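Local coordinates for carbon monoxide oxidation system transcription regulator CooA-1 (Carboxydothermus hydrogenoformans, PDB 6CPB), which probably binds DNA and regulates transcription in response to carbon monoxide sensed at a heme, the chain here being its heme-binding domain, at residues F24-Y29 against L47-R52; I34-N39 against I91-I96; R52-L57 against E63-I68. All blocks are in the same frame, centred on the assembly; numbering follows the deposited sequence. Where two conformers were deposited one is given.

Contact 1. Residues F24-Y29 against L47-R52; sequences FREQRY and LVKSGR
E26 and K49 touch through a single salt bridge at the protein surface, K49 NZ lying 3.1 Å from E26 OE2. The ammonium comes up on the syn side of that oxygen but stands 34° out of the carboxylate plane, and the two side chains cross obliquely. Both extended chains reach out from CA atoms 9.0 Å apart (E26 CA to K49 CA) and meet at their ends; K49 keeps every torsion near 180°, starting with CG turned opposite the backbone N (chi1 177°). The same oxygen also brushes the lysine methylenes, with OE2 to CD at 3.7 Å. Both residues are exposed, and the two segments together bury 109 Å², so this is the loose, solvent side of the contact.

Two residues earlier in each segment the character changes. F24 and L47 are buried and point toward each other, yet F24 CE2 stops 5.1 Å from L47 CB; F24 packs instead on L92 and T94, and L47 on L8. The reason is strand 89-95, which runs between the two segments and bonds to both through backbone pairs such as R25 with Y93 and L47 with L92. K49 and S50 both face T90 of that strand in a classic beta bulge, where the chain turns a corner. Two strands flanking a shared antiparallel partner belong to the beta-roll of the cyclic nucleotide-binding domain.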
loop_
_atom_site.group_PDB
_atom_site.type_symbol
_atom_site.label_atom_id
_atom_site.label_comp_id
_atom_site.label_asym_id
_atom_site.label_seq_id
_atom_site.Cartn_x
_atom_site.Cartn_y
_atom_site.Cartn_z
ATOM N N PHE A 24 15.955 -0.595 -15.816
ATOM C CA PHE A 24 14.966 -1.663 -15.748
ATOM C C PHE A 24 15.153 -2.617 -16.923
ATOM O O PHE A 24 15.587 -2.226 -18.009
ATOM C CB PHE A 24 13.546 -1.083 -15.848
ATOM C CG PHE A 24 13.098 -0.251 -14.664
ATOM C CD1 PHE A 24 13.635 1.008 -14.418
ATOM C CD2 PHE A 24 12.089 -0.714 -13.836
ATOM C CE1 PHE A 24 13.179 1.767 -13.352
ATOM C CE2 PHE A 24 11.627 0.050 -12.778
ATOM C CZ PHE A 24 12.176 1.288 -12.535
ATOM N N ARG A 25 14.829 -3.878 -16.692
ATOM C CA ARG A 25 14.686 -4.850 -17.765
ATOM C C ARG A 25 13.246 -4.855 -18.269
ATOM O O ARG A 25 12.324 -4.433 -17.583
ATOM C CB ARG A 25 15.074 -6.248 -17.288
ATOM C CG ARG A 25 16.580 -6.436 -17.086
ATOM C CD ARG A 25 16.902 -7.895 -16.735
ATOM N NE ARG A 25 18.337 -8.166 -16.652
ATOM C CZ ARG A 25 19.082 -7.977 -15.565
ATOM N NH1 ARG A 25 18.543 -7.508 -14.448
ATOM N NH2 ARG A 25 20.376 -8.259 -15.594
ATOM N N GLU A 26 13.061 -5.338 -19.484
ATOM C CA GLU A 26 11.754 -5.379 -20.121
ATOM C C GLU A 26 11.347 -6.822 -20.365
ATOM O O GLU A 26 12.194 -7.681 -20.606
ATOM C CB GLU A 26 11.837 -4.639 -21.447
ATOM C CG GLU A 26 10.555 -4.251 -22.111
ATOM C CD GLU A 26 10.787 -3.109 -23.102
ATOM O OE1 GLU A 26 11.960 -2.847 -23.438
ATOM O OE2 GLU A 26 9.818 -2.470 -23.536
ATOM N N GLN A 27 10.042 -7.087 -20.310
ATOM C CA GLN A 27 9.531 -8.416 -20.629
ATOM C C GLN A 27 8.130 -8.266 -21.197
ATOM O O GLN A 27 7.367 -7.400 -20.763
ATOM C CB GLN A 27 9.547 -9.304 -19.383
ATOM C CG GLN A 27 9.304 -10.776 -19.681
ATOM C CD GLN A 27 9.794 -11.682 -18.567
ATOM O OE1 GLN A 27 10.601 -11.286 -17.723
ATOM N NE2 GLN A 27 9.332 -12.915 -18.570
ATOM N N ARG A 28 7.812 -9.125 -22.164
ATOM C CA ARG A 28 6.525 -9.134 -22.837
ATOM C C ARG A 28 5.729 -10.377 -22.459
ATOM O O ARG A 28 6.292 -11.456 -22.241
ATOM C CB ARG A 28 6.730 -9.134 -24.350
ATOM C CG ARG A 28 7.299 -7.851 -24.891
ATOM C CD ARG A 28 7.822 -7.992 -26.309
ATOM N NE ARG A 28 6.799 -8.343 -27.293
ATOM C CZ ARG A 28 6.019 -7.477 -27.932
ATOM N NH1 ARG A 28 6.097 -6.181 -27.673
ATOM N NH2 ARG A 28 5.143 -7.916 -28.827
ATOM N N TYR A 29 4.407 -10.206 -22.425
ATOM C CA TYR A 29 3.471 -11.255 -22.043
ATOM C C TYR A 29 2.272 -11.218 -22.966
ATOM O O TYR A 29 1.771 -10.148 -23.310
ATOM C CB TYR A 29 2.977 -11.057 -20.599
ATOM C CG TYR A 29 4.112 -10.999 -19.619
ATOM C CD1 TYR A 29 4.726 -9.788 -19.328
ATOM C CD2 TYR A 29 4.609 -12.151 -19.034
ATOM C CE1 TYR A 29 5.784 -9.726 -18.462
ATOM C CE2 TYR A 29 5.682 -12.106 -18.165
ATOM C CZ TYR A 29 6.252 -10.885 -17.879
ATOM O OH TYR A 29 7.316 -10.776 -17.019
ATOM N N LEU A 47 6.663 -2.158 -13.505
ATOM C CA LEU A 47 5.830 -1.094 -14.032
ATOM C C LEU A 47 5.171 -1.604 -15.312
ATOM O O LEU A 47 5.855 -2.150 -16.178
ATOM C CB LEU A 47 6.757 0.103 -14.341
ATOM C CG LEU A 47 6.205 1.348 -15.006
ATOM C CD1 LEU A 47 4.932 1.851 -14.318
ATOM C CD2 LEU A 47 7.291 2.416 -14.988
ATOM N N VAL A 48 3.855 -1.427 -15.431
ATOM C CA VAL A 48 3.154 -1.772 -16.666
ATOM C C VAL A 48 3.418 -0.670 -17.687
ATOM O O VAL A 48 2.925 0.452 -17.554
ATOM C CB VAL A 48 1.652 -1.967 -16.439
ATOM C CG1 VAL A 48 0.985 -2.401 -17.735
ATOM C CG2 VAL A 48 1.398 -2.995 -15.352
ATOM N N LYS A 49 4.216 -0.983 -18.703
ATOM C CA LYS A 49 4.512 -0.019 -19.755
ATOM C C LYS A 49 3.379 0.063 -20.775
ATOM O O LYS A 49 3.015 1.150 -21.232
ATOM C CB LYS A 49 5.828 -0.408 -20.436
ATOM C CG LYS A 49 6.229 0.480 -21.599
ATOM C CD LYS A 49 7.599 0.101 -22.128
ATOM C CE LYS A 49 7.959 0.887 -23.378
ATOM N NZ LYS A 49 9.355 0.578 -23.789
ATOM N N SER A 50 2.816 -1.081 -21.142
ATOM C CA SER A 50 1.654 -1.142 -22.014
ATOM C C SER A 50 0.876 -2.395 -21.653
ATOM O O SER A 50 1.448 -3.375 -21.171
ATOM C CB SER A 50 2.057 -1.159 -23.490
ATOM O OG SER A 50 2.860 -2.281 -23.780
ATOM N N GLY A 51 -0.435 -2.359 -21.883
ATOM C CA GLY A 51 -1.293 -3.478 -21.552
ATOM C C GLY A 51 -2.008 -3.285 -20.238
ATOM O O GLY A 51 -2.334 -2.164 -19.854
ATOM N N ARG A 52 -2.312 -4.388 -19.568
ATOM C CA ARG A 52 -3.212 -4.363 -18.423
ATOM C C ARG A 52 -3.028 -5.684 -17.702
ATOM O O ARG A 52 -2.971 -6.731 -18.356
ATOM C CB ARG A 52 -4.651 -4.211 -18.914
ATOM C CG ARG A 52 -5.672 -4.043 -17.811
ATOM C CD ARG A 52 -6.997 -3.610 -18.399
ATOM N NE ARG A 52 -7.565 -4.694 -19.185
ATOM C CZ ARG A 52 -8.767 -5.235 -19.005
ATOM N NH1 ARG A 52 -9.591 -4.788 -18.068
ATOM N NH2 ARG A 52 -9.142 -6.227 -19.793
#

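Contact 2. Residues I34-N39 against I91-I96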
loop_
_atom_site.group_PDB
_atom_site.type_symbol
_atom_site.label_atom_id
_atom_site.label_comp_id
_atom_site.label_asym_id
_atom_site.label_seq_id
_atom_site.Cartn_x
_atom_site.Cartn_y
_atom_site.Cartn_z
ATOM N N ILE A 34 0.762 -15.649 -17.019
ATOM C CA ILE A 34 1.043 -15.356 -15.619
ATOM C C ILE A 34 2.403 -14.672 -15.541
ATOM O O ILE A 34 3.417 -15.262 -15.923
ATOM C CB ILE A 34 1.039 -16.645 -14.787
ATOM C CG1 ILE A 34 -0.262 -17.428 -14.985
ATOM C CG2 ILE A 34 1.302 -16.306 -13.321
ATOM C CD1 ILE A 34 -1.506 -16.669 -14.658
ATOM N N LEU A 35 2.434 -13.440 -15.028
ATOM C CA LEU A 35 3.688 -12.702 -14.861
ATOM C C LEU A 35 4.481 -13.211 -13.672
ATOM O O LEU A 35 5.681 -13.486 -13.790
ATOM C CB LEU A 35 3.424 -11.207 -14.670
ATOM C CG LEU A 35 3.098 -10.380 -15.908
ATOM C CD1 LEU A 35 1.737 -10.721 -16.498
ATOM C CD2 LEU A 35 3.161 -8.919 -15.561
ATOM N N TYR A 36 3.841 -13.295 -12.508
ATOM C CA TYR A 36 4.505 -13.660 -11.265
ATOM C C TYR A 36 3.488 -14.338 -10.362
ATOM O O TYR A 36 2.275 -14.205 -10.561
ATOM C CB TYR A 36 5.092 -12.446 -10.527
ATOM C CG TYR A 36 6.118 -11.671 -11.316
ATOM C CD1 TYR A 36 7.374 -12.207 -11.582
ATOM C CD2 TYR A 36 5.840 -10.397 -11.805
ATOM C CE1 TYR A 36 8.308 -11.502 -12.308
ATOM C CE2 TYR A 36 6.780 -9.687 -12.534
ATOM C CZ TYR A 36 8.006 -10.247 -12.781
ATOM O OH TYR A 36 8.937 -9.525 -13.503
ATOM N N THR A 37 3.985 -15.037 -9.350
ATOM C CA THR A 37 3.148 -15.759 -8.402
ATOM C C THR A 37 3.617 -15.453 -6.997
ATOM O O THR A 37 4.685 -14.854 -6.796
ATOM C CB THR A 37 3.221 -17.278 -8.622
ATOM O OG1 THR A 37 4.525 -17.740 -8.272
ATOM C CG2 THR A 37 2.879 -17.661 -10.041
ATOM N N PRO A 38 2.866 -15.894 -5.985
ATOM C CA PRO A 38 3.322 -15.686 -4.608
ATOM C C PRO A 38 4.670 -16.311 -4.319
ATOM O O PRO A 38 5.375 -15.843 -3.418
ATOM C CB PRO A 38 2.205 -16.328 -3.778
ATOM C CG PRO A 38 0.986 -16.096 -4.617
ATOM C CD PRO A 38 1.465 -16.356 -6.022
ATOM N N ASN A 39 5.055 -17.337 -5.063
ATOM C CA ASN A 39 6.307 -18.041 -4.832
ATOM C C ASN A 39 7.489 -17.438 -5.578
ATOM O O ASN A 39 8.609 -17.926 -5.411
ATOM C CB ASN A 39 6.190 -19.505 -5.268
ATOM C CG ASN A 39 5.444 -20.370 -4.285
ATOM O OD1 ASN A 39 4.669 -19.893 -3.472
ATOM N ND2 ASN A 39 5.653 -21.675 -4.392
ATOM N N ILE A 91 6.170 -5.040 -19.515
ATOM C CA ILE A 91 6.560 -4.481 -18.227
ATOM C C ILE A 91 8.027 -4.079 -18.251
ATOM O O ILE A 91 8.832 -4.589 -19.034
ATOM C CB ILE A 91 6.312 -5.419 -17.038
ATOM C CG1 ILE A 91 7.343 -6.553 -17.008
ATOM C CG2 ILE A 91 4.873 -5.918 -17.041
ATOM C CD1 ILE A 91 7.172 -7.518 -15.842
ATOM N N LEU A 92 8.355 -3.154 -17.352
ATOM C CA LEU A 92 9.723 -2.837 -16.959
ATOM C C LEU A 92 9.883 -3.283 -15.514
ATOM O O LEU A 92 9.009 -3.007 -14.691
ATOM C CB LEU A 92 9.974 -1.327 -17.060
ATOM C CG LEU A 92 9.933 -0.749 -18.472
ATOM C CD1 LEU A 92 10.182 0.749 -18.417
ATOM C CD2 LEU A 92 10.954 -1.426 -19.389
ATOM N N TYR A 93 10.991 -3.954 -15.187
ATOM C CA TYR A 93 11.187 -4.414 -13.814
ATOM C C TYR A 93 12.623 -4.223 -13.347
ATOM O O TYR A 93 13.563 -4.206 -14.143
ATOM C CB TYR A 93 10.765 -5.884 -13.625
ATOM C CG TYR A 93 11.569 -6.890 -14.412
ATOM C CD1 TYR A 93 11.211 -7.218 -15.700
ATOM C CD2 TYR A 93 12.670 -7.528 -13.860
ATOM C CE1 TYR A 93 11.916 -8.146 -16.425
ATOM C CE2 TYR A 93 13.381 -8.472 -14.576
ATOM C CZ TYR A 93 13.002 -8.761 -15.863
ATOM O OH TYR A 93 13.691 -9.687 -16.605
ATOM N N THR A 94 12.772 -4.101 -12.033
ATOM C CA THR A 94 14.088 -4.015 -11.410
ATOM C C THR A 94 13.995 -4.588 -10.001
ATOM O O THR A 94 12.914 -4.743 -9.454
ATOM C CB THR A 94 14.609 -2.569 -11.426
ATOM O OG1 THR A 94 16.010 -2.553 -11.136
ATOM C CG2 THR A 94 13.908 -1.682 -10.413
ATOM N N ASP A 95 15.140 -4.917 -9.416
ATOM C CA ASP A 95 15.131 -5.459 -8.065
ATOM C C ASP A 95 14.778 -4.374 -7.051
ATOM O O ASP A 95 15.033 -3.185 -7.265
ATOM C CB ASP A 95 16.490 -6.054 -7.715
ATOM C CG ASP A 95 17.590 -5.027 -7.755
ATOM O OD1 ASP A 95 18.092 -4.747 -8.862
ATOM O OD2 ASP A 95 17.924 -4.468 -6.687
ATOM N N ILE A 96 14.205 -4.801 -5.921
ATOM C CA ILE A 96 13.658 -3.855 -4.946
ATOM C C ILE A 96 14.724 -2.894 -4.421
ATOM O O ILE A 96 14.453 -1.700 -4.247
ATOM C CB ILE A 96 12.918 -4.595 -3.814
ATOM C CG1 ILE A 96 12.147 -3.588 -2.954
ATOM C CG2 ILE A 96 13.883 -5.432 -2.966
ATOM C CD1 ILE A 96 11.246 -4.214 -1.922
#
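Y36 meets Y93 with its hydroxyl: the two side chains cross at about a right angle, and Y36 OH sits over one face of the Y93 ring, toward its rim, 3.8 Å from Y93 CG. Y93 turns that face to it because its CG is tucked between backbone N and carbonyl carbon (chi1 64°). I91 approaches Y36 from the opposite direction, its CD1 3.6 Å from Y36 OH and 4.0 Å from Y36 CE2, at an oblique slant to the ring. The other branch of I91 serves a different partner, CG2 meeting L35 CD2 tip to tip at 3.8 Å.

L35 and Y36 can both point at the strand opposite because they form a classic beta bulge against I83. No hydrogen bond joins the segments; the strand axes pass 11.3 Å apart at 22°, a distance for side chains packing between two sheets. The Y36 side chain is about 8 Å from that of T79, a residue seen to bind heme. Y29 of strand 25-29 lies against L35, Y36 and I91, and F46 of strand 44-50 against I91 and Y93. Strand 89-95 leads directly into helix 96-105, with D95 at the N-cap, its OD2 accepting from N98 N.

Contact 3. Residues R52-L57 against E63-I68; sequences RVRVYL and EFTLAI
R54 starts straight, with CG opposite the backbone N (chi1 -173°), then bends at chi3 (66°), which swings the guanidinium along the sheet face to E63 and T65. NH1 and NH2 both grip one oxygen, E63 OE2, at 2.8 Å and 2.9 Å, the guanidinium and carboxylate lying nearly coplanar (22° apart). NH1 also donates to T65 OG1 at 2.9 Å, again near the guanidinium plane, while NH2 has a further partner in Q84. The Y56 ring lies against one guanidinium face, its CD1 over the centre. Putting a leucine at R54 would probably leave the E63 carboxylate without its charge partner and the T65 hydroxyl without its donor.

The backbones form an antiparallel beta hairpin, interrupted by a classic bulge: L66 and A67 both face V55, whose O accepts from L66 N at 2.7 Å and, more loosely, from A67 N at 3.3 Å. Past the bulge, L57 and F64 exchange a pair of backbone bonds. Their side chains run alongside one another, L57 CD2 at the edge of the F64 ring, 3.9 Å from F64 CD2. Helix 108-135 packs on F64, L66 and A67, and L125 of the second subunit reaches L66.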
loop_
_atom_site.group_PDB
_atom_site.type_symbol
_atom_site.label_atom_id
_atom_site.label_comp_id
_atom_site.label_asym_id
_atom_site.label_seq_id
_atom_site.Cartn_x
_atom_site.Cartn_y
_atom_site.Cartn_z
ATOM N N ARG A 52 -2.312 -4.388 -19.568
ATOM C CA ARG A 52 -3.212 -4.363 -18.423
ATOM C C ARG A 52 -3.028 -5.684 -17.702
ATOM O O ARG A 52 -2.971 -6.731 -18.356
ATOM C CB ARG A 52 -4.651 -4.211 -18.914
ATOM C CG ARG A 52 -5.672 -4.043 -17.811
ATOM C CD ARG A 52 -6.997 -3.610 -18.399
ATOM N NE ARG A 52 -7.565 -4.694 -19.185
ATOM C CZ ARG A 52 -8.767 -5.235 -19.005
ATOM N NH1 ARG A 52 -9.591 -4.788 -18.068
ATOM N NH2 ARG A 52 -9.142 -6.227 -19.793
ATOM N N VAL A 53 -2.919 -5.644 -16.373
ATOM C CA VAL A 53 -2.701 -6.859 -15.602
ATOM C C VAL A 53 -3.689 -6.945 -14.446
ATOM O O VAL A 53 -4.185 -5.936 -13.937
ATOM C CB VAL A 53 -1.253 -7.007 -15.089
ATOM C CG1 VAL A 53 -0.253 -6.914 -16.234
ATOM C CG2 VAL A 53 -0.944 -5.987 -14.043
ATOM N N ARG A 54 -3.951 -8.179 -14.030
ATOM C CA ARG A 54 -4.844 -8.479 -12.928
ATOM C C ARG A 54 -4.024 -9.034 -11.780
ATOM O O ARG A 54 -3.270 -9.990 -11.965
ATOM C CB ARG A 54 -5.887 -9.504 -13.390
ATOM C CG ARG A 54 -6.983 -9.786 -12.384
ATOM C CD ARG A 54 -8.059 -10.693 -12.955
ATOM N NE ARG A 54 -7.564 -12.040 -13.234
ATOM C CZ ARG A 54 -7.728 -13.096 -12.439
ATOM N NH1 ARG A 54 -8.374 -13.005 -11.286
ATOM N NH2 ARG A 54 -7.244 -14.271 -12.810
ATOM N N VAL A 55 -4.215 -8.462 -10.599
ATOM C CA VAL A 55 -3.613 -8.946 -9.365
ATOM C C VAL A 55 -4.688 -9.736 -8.637
ATOM O O VAL A 55 -5.812 -9.248 -8.479
ATOM C CB VAL A 55 -3.116 -7.779 -8.495
ATOM C CG1 VAL A 55 -2.447 -8.299 -7.247
ATOM C CG2 VAL A 55 -2.161 -6.891 -9.280
ATOM N N TYR A 56 -4.364 -10.952 -8.206
ATOM C CA TYR A 56 -5.384 -11.799 -7.605
ATOM C C TYR A 56 -4.779 -12.766 -6.597
ATOM O O TYR A 56 -3.561 -12.984 -6.540
ATOM C CB TYR A 56 -6.170 -12.562 -8.683
ATOM C CG TYR A 56 -5.394 -13.577 -9.485
ATOM C CD1 TYR A 56 -4.627 -13.191 -10.574
ATOM C CD2 TYR A 56 -5.456 -14.923 -9.182
ATOM C CE1 TYR A 56 -3.941 -14.114 -11.328
ATOM C CE2 TYR A 56 -4.767 -15.867 -9.941
ATOM C CZ TYR A 56 -4.012 -15.456 -11.012
ATOM O OH TYR A 56 -3.303 -16.372 -11.769
ATOM N N LEU A 57 -5.666 -13.330 -5.778
ATOM C CA LEU A 57 -5.328 -14.383 -4.835
ATOM C C LEU A 57 -6.047 -15.651 -5.272
ATOM O O LEU A 57 -7.228 -15.611 -5.605
ATOM C CB LEU A 57 -5.777 -13.984 -3.418
ATOM C CG LEU A 57 -5.672 -14.961 -2.238
ATOM C CD1 LEU A 57 -5.686 -14.211 -0.922
ATOM C CD2 LEU A 57 -6.839 -15.963 -2.196
ATOM N N GLU A 63 -10.754 -17.987 -5.649
ATOM C CA GLU A 63 -9.955 -16.998 -6.356
ATOM C C GLU A 63 -10.651 -15.651 -6.259
ATOM O O GLU A 63 -11.852 -15.547 -6.544
ATOM C CB GLU A 63 -9.777 -17.367 -7.831
ATOM C CG GLU A 63 -8.810 -16.426 -8.533
ATOM C CD GLU A 63 -8.624 -16.711 -9.988
ATOM O OE1 GLU A 63 -8.420 -17.879 -10.353
ATOM O OE2 GLU A 63 -8.666 -15.747 -10.770
ATOM N N PHE A 64 -9.896 -14.620 -5.889
ATOM C CA PHE A 64 -10.420 -13.270 -5.753
ATOM C C PHE A 64 -9.519 -12.308 -6.509
ATOM O O PHE A 64 -8.321 -12.222 -6.222
ATOM C CB PHE A 64 -10.455 -12.829 -4.288
ATOM C CG PHE A 64 -11.196 -13.762 -3.390
ATOM C CD1 PHE A 64 -12.570 -13.699 -3.295
ATOM C CD2 PHE A 64 -10.517 -14.682 -2.614
ATOM C CE1 PHE A 64 -13.262 -14.562 -2.461
ATOM C CE2 PHE A 64 -11.202 -15.548 -1.781
ATOM C CZ PHE A 64 -12.570 -15.482 -1.712
ATOM N N THR A 65 -10.093 -11.552 -7.431
ATOM C CA THR A 65 -9.370 -10.439 -8.020
ATOM C C THR A 65 -9.201 -9.340 -6.981
ATOM O O THR A 65 -10.152 -8.963 -6.294
ATOM C CB THR A 65 -10.122 -9.923 -9.233
ATOM O OG1 THR A 65 -10.173 -10.988 -10.179
ATOM C CG2 THR A 65 -9.452 -8.694 -9.841
ATOM N N LEU A 66 -7.979 -8.843 -6.857
ATOM C CA LEU A 66 -7.634 -7.794 -5.908
ATOM C C LEU A 66 -7.572 -6.416 -6.544
ATOM O O LEU A 66 -7.921 -5.431 -5.898
ATOM C CB LEU A 66 -6.296 -8.122 -5.248
ATOM C CG LEU A 66 -6.243 -9.418 -4.437
ATOM C CD1 LEU A 66 -4.813 -9.792 -4.069
ATOM C CD2 LEU A 66 -7.115 -9.316 -3.210
ATOM N N ALA A 67 -7.106 -6.317 -7.780
ATOM C CA ALA A 67 -7.082 -5.053 -8.498
ATOM C C ALA A 67 -6.736 -5.341 -9.944
ATOM O O ALA A 67 -6.131 -6.364 -10.257
ATOM C CB ALA A 67 -6.059 -4.061 -7.923
ATOM N N ILE A 68 -7.109 -4.409 -10.812
ATOM C CA ILE A 68 -6.689 -4.387 -12.206
ATOM C C ILE A 68 -5.789 -3.174 -12.375
ATOM O O ILE A 68 -6.181 -2.047 -12.039
ATOM C CB ILE A 68 -7.896 -4.349 -13.156
ATOM C CG1 ILE A 68 -8.679 -5.659 -13.050
ATOM C CG2 ILE A 68 -7.417 -4.129 -14.593
ATOM C CD1 ILE A 68 -9.989 -5.651 -13.792
#

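Overall arrangement
From the N terminus, strand 25-29 comes first, then 34-36, then 44-50, whose meeting with 24-29 closes the loop of contact 1. After the corner at K49 the chain passes into the second sheet, R52 belonging to both contacts 1 and 3, and doubles back as the hairpin of contact 3. Contact 2 closes last, when 91-96 returns to 34-39; it crosses contact 1 and encloses contact 3 along the chain. Contact 1 spans one sheet, contact 3 lies in the other, and contact 2 bridges the two. Their side chains adjoin: L35 CD2 is 4.0 Å from V53 CG1, and V48 CG2 also packs on V53.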